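Local coordinates for putative hexose oxidase (Nonomuraea sp. ATCC 39727, PDB 5AWV), which probably oxidises a sugar carried by a teicoplanin-type glycopeptide antibiotic, using a covalently bound FAD cofactor, at residues A[430-435]-A[440-445]; A[423-428]-A[471-476]. One frame throughout, in Å; residues are numbered along the deposited sequence.

How the contacts relate
Both contacts use strand 424-432. Contact 1 sits at its C-terminal end and contact 2 takes its earlier part. Their centres lie about 18 Å apart, and they meet where Val445 CG2 packs on Tyr428 O at 3.5 Å. One bound molecule runs between them. Its amino sugar (N1L) lies beside Asn427 and Tyr473 of contact 2, close to the flavin. The fatty acyl group (T55) is joined to that sugar, with T55 C 1.3 Å from N1L N2, and its branched end reaches Gly431 and Trp432 of contact 1. In the pocket that binds the acylated sugar, contact 2 borders the sugar end and the strand end of contact 1 lines the acyl end.

Contact 1 (A[430-435]-A[440-445]); sequences TGWANP and KHLTWV. With T55 (8-methylnonanoic acid), chain Z.
The His441 imidazole carries Trp432 CB on one face and the Thr430 hydroxyl at its edge. Trp432 CB stands 3.4 Å from the His441 ring centroid, only 8° off the normal, a CH-pi contact. The Trp432 indole comes up obliquely beside the base of the His441 side chain, CE3 3.6 Å from His441 CB. The ring planes are at 46°, neither stack nor T. The backbone C of Asn434 lies in plane at the edge of the indole. Thr430 OG1 is 3.3 Å from His441 CD2 and is hydrogen-bonded to Tyr395 O. Asn437 O binds His441 ND1 and Asp394 N binds NE2, which should fix the ring's rotation and would suit a neutral imidazole protonated on ND1. Thr430 CB approaches the Trp444 ring obliquely, and Trp444 NE1 is hydrogen-bonded to Asn386 O.

Thr430 OG1 lies opposite the backbone N (chi1 -174°). This directs CG2 to the helix, 3.5 Å from Val445 CB. At the far end of the indole, Trp432 CH2 meets Leu442 CD2 at 4.0 Å.

Gly431 presents its bare CA to the acyl chain, with T55 CAH 3.8 Å from Gly431 CA.

Strand 424-432 lies between strands 363-371 and 395-402 of an antiparallel sheet; helix 438-452 follows. Segment 440-445 runs antiparallel to segment 430-432, 8.4 Å away between axes, and Leu442 and Val445 also reach strand 363-371.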
loop_
_atom_site.group_PDB
_atom_site.type_symbol
_atom_site.label_atom_id
_atom_site.label_comp_id
_atom_site.label_asym_id
_atom_site.label_seq_id
_atom_site.Cartn_x
_atom_site.Cartn_y
_atom_site.Cartn_z
ATOM N N THR A 430 4.482 17.034 4.110
ATOM C CA THR A 430 3.846 18.349 3.850
ATOM C C THR A 430 2.874 18.192 2.714
ATOM O O THR A 430 3.035 17.349 1.831
ATOM C CB THR A 430 4.959 19.431 3.559
ATOM O OG1 THR A 430 4.360 20.747 3.432
ATOM C CG2 THR A 430 5.711 19.139 2.248
ATOM N N GLY A 431 1.823 19.005 2.731
ATOM C CA GLY A 431 0.771 19.009 1.721
ATOM C C GLY A 431 0.370 20.475 1.410
ATOM O O GLY A 431 0.514 21.363 2.267
ATOM N N TRP A 432 -0.049 20.723 0.179
ATOM C CA TRP A 432 -0.380 22.098 -0.220
ATOM C C TRP A 432 -1.608 22.110 -1.108
ATOM O O TRP A 432 -1.840 21.174 -1.889
ATOM C CB TRP A 432 0.847 22.763 -0.835
ATOM C CG TRP A 432 1.382 22.064 -2.001
ATOM C CD1 TRP A 432 1.041 22.278 -3.316
ATOM C CD2 TRP A 432 2.326 20.992 -2.003
ATOM N NE1 TRP A 432 1.706 21.395 -4.113
ATOM C CE2 TRP A 432 2.506 20.600 -3.336
ATOM C CE3 TRP A 432 3.019 20.300 -1.004
ATOM C CZ2 TRP A 432 3.392 19.612 -3.691
ATOM C CZ3 TRP A 432 3.822 19.291 -1.357
ATOM C CH2 TRP A 432 4.017 18.940 -2.686
ATOM N N ALA A 433 -2.436 23.146 -0.929
ATOM C CA ALA A 433 -3.740 23.239 -1.648
ATOM C C ALA A 433 -3.550 23.842 -3.036
ATOM O O ALA A 433 -4.220 23.444 -3.959
ATOM C CB ALA A 433 -4.736 24.065 -0.845
ATOM N N ASN A 434 -2.610 24.768 -3.188
ATOM C CA ASN A 434 -2.375 25.423 -4.440
ATOM C C ASN A 434 -1.066 25.077 -5.155
ATOM O O ASN A 434 0.012 25.372 -4.662
ATOM C CB ASN A 434 -2.375 26.937 -4.199
ATOM C CG ASN A 434 -2.570 27.695 -5.467
ATOM O OD1 ASN A 434 -1.744 27.622 -6.408
ATOM N ND2 ASN A 434 -3.704 28.368 -5.553
ATOM N N PRO A 435 -1.137 24.592 -6.386
ATOM C CA PRO A 435 0.101 24.233 -7.114
ATOM C C PRO A 435 1.209 25.286 -7.203
ATOM O O PRO A 435 2.426 24.959 -7.258
ATOM C CB PRO A 435 -0.424 23.901 -8.504
ATOM C CG PRO A 435 -1.743 23.314 -8.193
ATOM C CD PRO A 435 -2.328 24.229 -7.149
ATOM N N LYS A 440 7.744 26.095 -2.152
ATOM C CA LYS A 440 7.927 26.539 -0.754
ATOM C C LYS A 440 7.716 25.338 0.261
ATOM O O LYS A 440 8.445 25.212 1.266
ATOM C CB LYS A 440 6.933 27.646 -0.472
ATOM C CG LYS A 440 7.105 28.320 0.845
ATOM C CD LYS A 440 5.982 29.345 1.033
ATOM C CE LYS A 440 6.052 30.011 2.409
ATOM N NZ LYS A 440 7.255 30.866 2.655
ATOM N N HIS A 441 6.745 24.488 -0.036
ATOM C CA HIS A 441 6.503 23.284 0.785
ATOM C C HIS A 441 7.599 22.220 0.615
ATOM O O HIS A 441 8.049 21.662 1.591
ATOM C CB HIS A 441 5.195 22.679 0.490
ATOM C CG HIS A 441 4.034 23.517 0.876
ATOM N ND1 HIS A 441 3.741 24.712 0.245
ATOM C CD2 HIS A 441 3.091 23.347 1.831
ATOM C CE1 HIS A 441 2.665 25.240 0.798
ATOM N NE2 HIS A 441 2.252 24.438 1.759
ATOM N N LEU A 442 8.044 21.957 -0.612
ATOM C CA LEU A 442 9.171 21.092 -0.831
ATOM C C LEU A 442 10.364 21.585 -0.068
ATOM O O LEU A 442 11.081 20.809 0.536
ATOM C CB LEU A 442 9.511 20.959 -2.313
ATOM C CG LEU A 442 8.439 20.249 -3.195
ATOM C CD1 LEU A 442 8.939 20.028 -4.615
ATOM C CD2 LEU A 442 7.971 18.911 -2.649
ATOM N N THR A 443 10.613 22.882 -0.120
ATOM C CA THR A 443 11.738 23.447 0.591
ATOM C C THR A 443 11.718 23.158 2.089
ATOM O O THR A 443 12.733 22.789 2.667
ATOM C CB THR A 443 11.839 24.984 0.318
ATOM O OG1 THR A 443 12.172 25.173 -1.076
ATOM C CG2 THR A 443 12.916 25.598 1.170
ATOM N N TRP A 444 10.557 23.363 2.671
ATOM C CA TRP A 444 10.337 23.204 4.099
ATOM C C TRP A 444 10.559 21.735 4.531
ATOM O O TRP A 444 11.277 21.441 5.443
ATOM C CB TRP A 444 8.931 23.693 4.415
ATOM C CG TRP A 444 8.673 23.539 5.878
ATOM C CD1 TRP A 444 9.090 24.370 6.859
ATOM C CD2 TRP A 444 8.058 22.396 6.539
ATOM N NE1 TRP A 444 8.741 23.864 8.112
ATOM C CE2 TRP A 444 8.082 22.669 7.948
ATOM C CE3 TRP A 444 7.429 21.223 6.081
ATOM C CZ2 TRP A 444 7.591 21.752 8.921
ATOM C CZ3 TRP A 444 6.879 20.324 7.044
ATOM C CH2 TRP A 444 6.980 20.599 8.452
ATOM N N VAL A 445 9.929 20.791 3.840
ATOM C CA VAL A 445 10.055 19.369 4.269
ATOM C C VAL A 445 11.477 18.848 4.055
ATOM O O VAL A 445 12.010 18.083 4.897
ATOM C CB VAL A 445 8.949 18.529 3.569
ATOM C CG1 VAL A 445 9.321 18.185 2.127
ATOM C CG2 VAL A 445 8.651 17.295 4.358
HETATM C CAD T55 Z . -2.348 21.173 3.161
HETATM C CAE T55 Z . -3.582 20.510 2.605
HETATM C CAG T55 Z . -3.839 19.179 3.311
HETATM C CAH T55 Z . -2.731 18.179 2.962
HETATM C CAI T55 Z . -2.838 16.919 3.813
HETATM C CAJ T55 Z . -1.740 15.919 3.439
HETATM C CAK T55 Z . -2.159 14.556 3.938
HETATM C CAL T55 Z . -1.234 13.438 3.429
HETATM C CAF T55 Z . -4.748 21.452 2.806
HETATM C C T55 Z . -1.662 12.125 4.101
HETATM O O T55 Z . -2.645 12.052 4.871
#

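Contact 2 (A[423-428]-A[471-476]); sequences ILKVNY and INYPDS. With N1L (2-amino-2-deoxy-beta-D-glucopyranuronic acid), chain B; FAD (flavin-adenine dinucleotide), chain M.
Tyr473 and Asn427 meet through side chains that both leave the backbone with CG opposite the carbonyl carbon. For Tyr473 chi1 is -61°, and the ring is then turned to chi2 -19°, far from the usual perpendicular setting. This presents one ring face to Asn427 on strand 424-432. The Asn427 amide stands above the CE2 side of that face, with its CG 3.8 Å from Tyr473 CE2. Its plane is steeply inclined to the ring, at 74°. Which end of the amide carries the oxygen is doubtful.

The amino sugar shares this face of the ring. N1L O4 lies 3.6 Å above the ring plane, offset toward the rim. On the other side of the ring plane are Lys425 and the flavin, both oblique to the ring. Lys425 CD comes within 4.4 Å of Tyr473 CE2, and FAD N1 is 3.8 Å from Tyr473 CE1. The Lys425 ammonium bonds to Tyr370 OH and makes a cation-pi contact with Tyr470. Tyr473 OH is hydrogen-bonded to Tyr165 OH. It also lies very near the sugar carboxylate, whose placement is uncertain.

Asn472, just before Tyr473, helps to bind the cofactor. Its OD1 accepts a hydrogen bond from FAD O4' at 2.8 Å, while ND2 bonds to His159 O and Tyr470 OH. Further along, Asp475 makes salt bridges to Lys365 and Lys367 of strand 363-371.

The arrangement is that of a berberine-bridge-type flavoenzyme active site. A tyrosine-bearing loop and a strand of the large sheet enclose the sugar beside a flavin attached covalently at His91 and Cys151.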
loop_
_atom_site.group_PDB
_atom_site.type_symbol
_atom_site.label_atom_id
_atom_site.label_comp_id
_atom_site.label_asym_id
_atom_site.label_seq_id
_atom_site.Cartn_x
_atom_site.Cartn_y
_atom_site.Cartn_z
ATOM N N ILE A 423 11.747 0.029 15.788
ATOM C CA ILE A 423 10.684 0.288 16.771
ATOM C C ILE A 423 9.655 1.301 16.228
ATOM O O ILE A 423 8.499 1.304 16.676
ATOM C CB ILE A 423 11.289 0.796 18.101
ATOM C CG1 ILE A 423 12.010 2.178 17.973
ATOM C CG2 ILE A 423 12.261 -0.202 18.637
ATOM C CD1 ILE A 423 12.475 2.814 19.329
ATOM N N LEU A 424 10.066 2.167 15.293
ATOM C CA LEU A 424 9.160 3.221 14.753
ATOM C C LEU A 424 9.434 3.416 13.296
ATOM O O LEU A 424 10.607 3.298 12.847
ATOM C CB LEU A 424 9.450 4.545 15.495
ATOM C CG LEU A 424 9.066 4.580 16.979
ATOM C CD1 LEU A 424 9.826 5.693 17.716
ATOM C CD2 LEU A 424 7.574 4.772 17.093
ATOM N N LYS A 425 8.414 3.828 12.558
ATOM C CA LYS A 425 8.659 4.361 11.283
ATOM C C LYS A 425 8.430 5.853 11.468
ATOM O O LYS A 425 7.481 6.280 12.173
ATOM C CB LYS A 425 7.766 3.811 10.196
ATOM C CG LYS A 425 7.808 2.244 10.026
ATOM C CD LYS A 425 7.513 1.880 8.551
ATOM C CE LYS A 425 7.319 0.338 8.468
ATOM N NZ LYS A 425 7.425 -0.113 7.066
ATOM N N VAL A 426 9.239 6.638 10.837
ATOM C CA VAL A 426 9.022 8.122 10.960
ATOM C C VAL A 426 8.756 8.734 9.612
ATOM O O VAL A 426 9.595 8.599 8.693
ATOM C CB VAL A 426 10.138 8.819 11.822
ATOM C CG1 VAL A 426 11.516 8.546 11.346
ATOM C CG2 VAL A 426 9.980 10.373 11.787
ATOM N N ASN A 427 7.685 9.516 9.507
ATOM C CA ASN A 427 7.364 10.222 8.328
ATOM C C ASN A 427 7.431 11.738 8.515
ATOM O O ASN A 427 7.090 12.281 9.580
ATOM C CB ASN A 427 5.969 9.839 7.804
ATOM C CG ASN A 427 5.950 8.446 7.158
ATOM O OD1 ASN A 427 6.983 7.827 6.987
ATOM N ND2 ASN A 427 4.787 7.969 6.833
ATOM N N TYR A 428 7.892 12.375 7.477
ATOM C CA TYR A 428 8.068 13.836 7.347
ATOM C C TYR A 428 7.237 14.285 6.188
ATOM O O TYR A 428 7.549 14.009 5.019
ATOM C CB TYR A 428 9.575 14.155 7.216
ATOM C CG TYR A 428 10.489 13.527 8.276
ATOM C CD1 TYR A 428 11.014 12.266 8.094
ATOM C CD2 TYR A 428 10.829 14.190 9.468
ATOM C CE1 TYR A 428 11.860 11.689 8.989
ATOM C CE2 TYR A 428 11.674 13.601 10.383
ATOM C CZ TYR A 428 12.186 12.350 10.142
ATOM O OH TYR A 428 12.988 11.753 11.070
ATOM N N ILE A 471 10.311 1.134 1.250
ATOM C CA ILE A 471 10.020 1.285 -0.228
ATOM C C ILE A 471 8.581 1.567 -0.581
ATOM O O ILE A 471 8.355 2.128 -1.591
ATOM C CB ILE A 471 10.567 0.040 -1.042
ATOM C CG1 ILE A 471 10.628 0.290 -2.549
ATOM C CG2 ILE A 471 9.732 -1.167 -0.805
ATOM C CD1 ILE A 471 11.650 1.349 -2.966
ATOM N N ASN A 472 7.630 1.279 0.321
ATOM C CA ASN A 472 6.245 1.743 0.084
ATOM C C ASN A 472 5.980 3.191 0.345
ATOM O O ASN A 472 4.891 3.708 -0.033
ATOM C CB ASN A 472 5.213 0.863 0.823
ATOM C CG ASN A 472 4.586 -0.207 -0.039
ATOM O OD1 ASN A 472 4.516 -0.095 -1.257
ATOM N ND2 ASN A 472 4.103 -1.249 0.609
ATOM N N TYR A 473 6.976 3.841 0.953
ATOM C CA TYR A 473 7.043 5.315 1.011
ATOM C C TYR A 473 8.169 5.888 0.156
ATOM O O TYR A 473 9.110 6.566 0.650
ATOM C CB TYR A 473 7.292 5.723 2.458
ATOM C CG TYR A 473 6.298 5.350 3.480
ATOM C CD1 TYR A 473 4.981 4.984 3.184
ATOM C CD2 TYR A 473 6.737 5.267 4.841
ATOM C CE1 TYR A 473 4.098 4.601 4.194
ATOM C CE2 TYR A 473 5.842 4.919 5.882
ATOM C CZ TYR A 473 4.518 4.602 5.572
ATOM O OH TYR A 473 3.642 4.247 6.677
ATOM N N PRO A 474 8.128 5.574 -1.127
ATOM C CA PRO A 474 9.246 5.984 -1.982
ATOM C C PRO A 474 9.432 7.520 -2.034
ATOM O O PRO A 474 8.475 8.270 -2.046
ATOM C CB PRO A 474 8.881 5.469 -3.331
ATOM C CG PRO A 474 7.373 5.506 -3.307
ATOM C CD PRO A 474 6.987 5.107 -1.911
ATOM N N ASP A 475 10.669 7.902 -2.102
ATOM C CA ASP A 475 11.100 9.325 -2.139
ATOM C C ASP A 475 12.340 9.454 -3.082
ATOM O O ASP A 475 13.437 9.074 -2.696
ATOM C CB ASP A 475 11.498 9.714 -0.760
ATOM C CG ASP A 475 12.052 11.167 -0.674
ATOM O OD1 ASP A 475 11.938 11.956 -1.657
ATOM O OD2 ASP A 475 12.546 11.482 0.438
ATOM N N SER A 476 12.108 9.963 -4.308
ATOM C CA SER A 476 13.137 10.243 -5.311
ATOM C C SER A 476 14.266 11.133 -4.846
ATOM O O SER A 476 15.339 11.035 -5.409
ATOM C CB SER A 476 12.495 10.928 -6.530
ATOM O OG SER A 476 11.808 9.839 -7.105
HETATM C C1 N1L B . -1.514 8.932 4.957
HETATM C C2 N1L B . -0.400 10.074 4.712
HETATM C C3 N1L B . 0.905 9.520 4.109
HETATM C C4 N1L B . 1.393 8.421 5.029
HETATM C C5 N1L B . 0.376 7.247 4.999
HETATM C C6 N1L B . 0.855 6.011 5.804
HETATM N N2 N1L B . -0.862 11.164 3.855
HETATM O O3 N1L B . 1.975 10.578 4.047
HETATM O O4 N1L B . 2.793 7.971 4.654
HETATM O O5 N1L B . -0.900 7.698 5.605
HETATM O O6B N1L B . 0.490 6.016 7.180
HETATM O O6A N1L B . 2.224 5.958 5.858
HETATM P PA FAD M . -0.082 2.217 -7.314
HETATM O O1A FAD M . 0.204 3.702 -7.407
HETATM O O2A FAD M . -1.147 1.605 -8.099
HETATM O O5B FAD M . 1.250 1.391 -7.522
HETATM C C5B FAD M . 2.503 1.683 -6.813
HETATM C C4B FAD M . 3.659 1.089 -7.554
HETATM O O4B FAD M . 3.591 -0.337 -7.666
HETATM C C3B FAD M . 3.874 1.593 -8.991
HETATM O O3B FAD M . 5.256 1.575 -9.425
HETATM C C2B FAD M . 3.048 0.578 -9.720
HETATM O O2B FAD M . 3.394 0.554 -11.065
HETATM C C1B FAD M . 3.335 -0.694 -8.996
HETATM N N9A FAD M . 2.253 -1.640 -9.137
HETATM C C8A FAD M . 0.946 -1.508 -8.877
HETATM N N7A FAD M . 0.273 -2.665 -9.067
HETATM C C5A FAD M . 1.160 -3.578 -9.439
HETATM C C6A FAD M . 1.097 -4.991 -9.869
HETATM N N6A FAD M . -0.092 -5.587 -9.888
HETATM N N1A FAD M . 2.279 -5.599 -10.185
HETATM C C2A FAD M . 3.466 -4.924 -10.171
HETATM N N3A FAD M . 3.600 -3.612 -9.830
HETATM C C4A FAD M . 2.466 -2.923 -9.516
HETATM N N1 FAD M . 1.624 1.845 3.396
HETATM C C2 FAD M . 1.715 1.085 4.528
HETATM O O2 FAD M . 2.490 0.102 4.540
HETATM N N3 FAD M . 0.981 1.333 5.624
HETATM C C4 FAD M . 0.008 2.268 5.637
HETATM O O4 FAD M . -0.701 2.460 6.650
HETATM C C4X FAD M . -0.179 3.103 4.443
HETATM N N5 FAD M . -1.145 4.086 4.369
HETATM C C5X FAD M . -1.386 4.799 3.226
HETATM C C6 FAD M . -2.443 5.733 3.218
HETATM C C7 FAD M . -2.554 6.498 2.025
HETATM C C7M FAD M . -3.664 7.578 1.951
HETATM C C8 FAD M . -1.682 6.278 0.805
HETATM C C8M FAD M . -2.005 6.913 -0.526
HETATM C C9 FAD M . -0.690 5.274 0.874
HETATM C C9A FAD M . -0.497 4.566 2.024
HETATM N N10 FAD M . 0.507 3.567 2.146
HETATM C C10 FAD M . 0.674 2.811 3.294
HETATM C "C1'" FAD M . 1.459 3.306 1.017
HETATM C "C2'" FAD M . 1.040 2.181 0.148
HETATM O "O2'" FAD M . 1.408 0.997 0.829
HETATM C "C3'" FAD M . 1.873 2.332 -1.070
HETATM O "O3'" FAD M . 1.557 3.625 -1.590
HETATM C "C4'" FAD M . 1.527 1.223 -2.102
HETATM O "O4'" FAD M . 2.646 1.118 -2.986
HETATM C "C5'" FAD M . 0.312 1.653 -2.883
HETATM O "O5'" FAD M . -0.116 0.595 -3.763
HETATM P P FAD M . -1.181 0.915 -4.871
HETATM O O1P FAD M . -1.536 -0.300 -5.579
HETATM O O2P FAD M . -2.355 1.697 -4.351
HETATM O O3P FAD M . -0.360 1.998 -5.718
#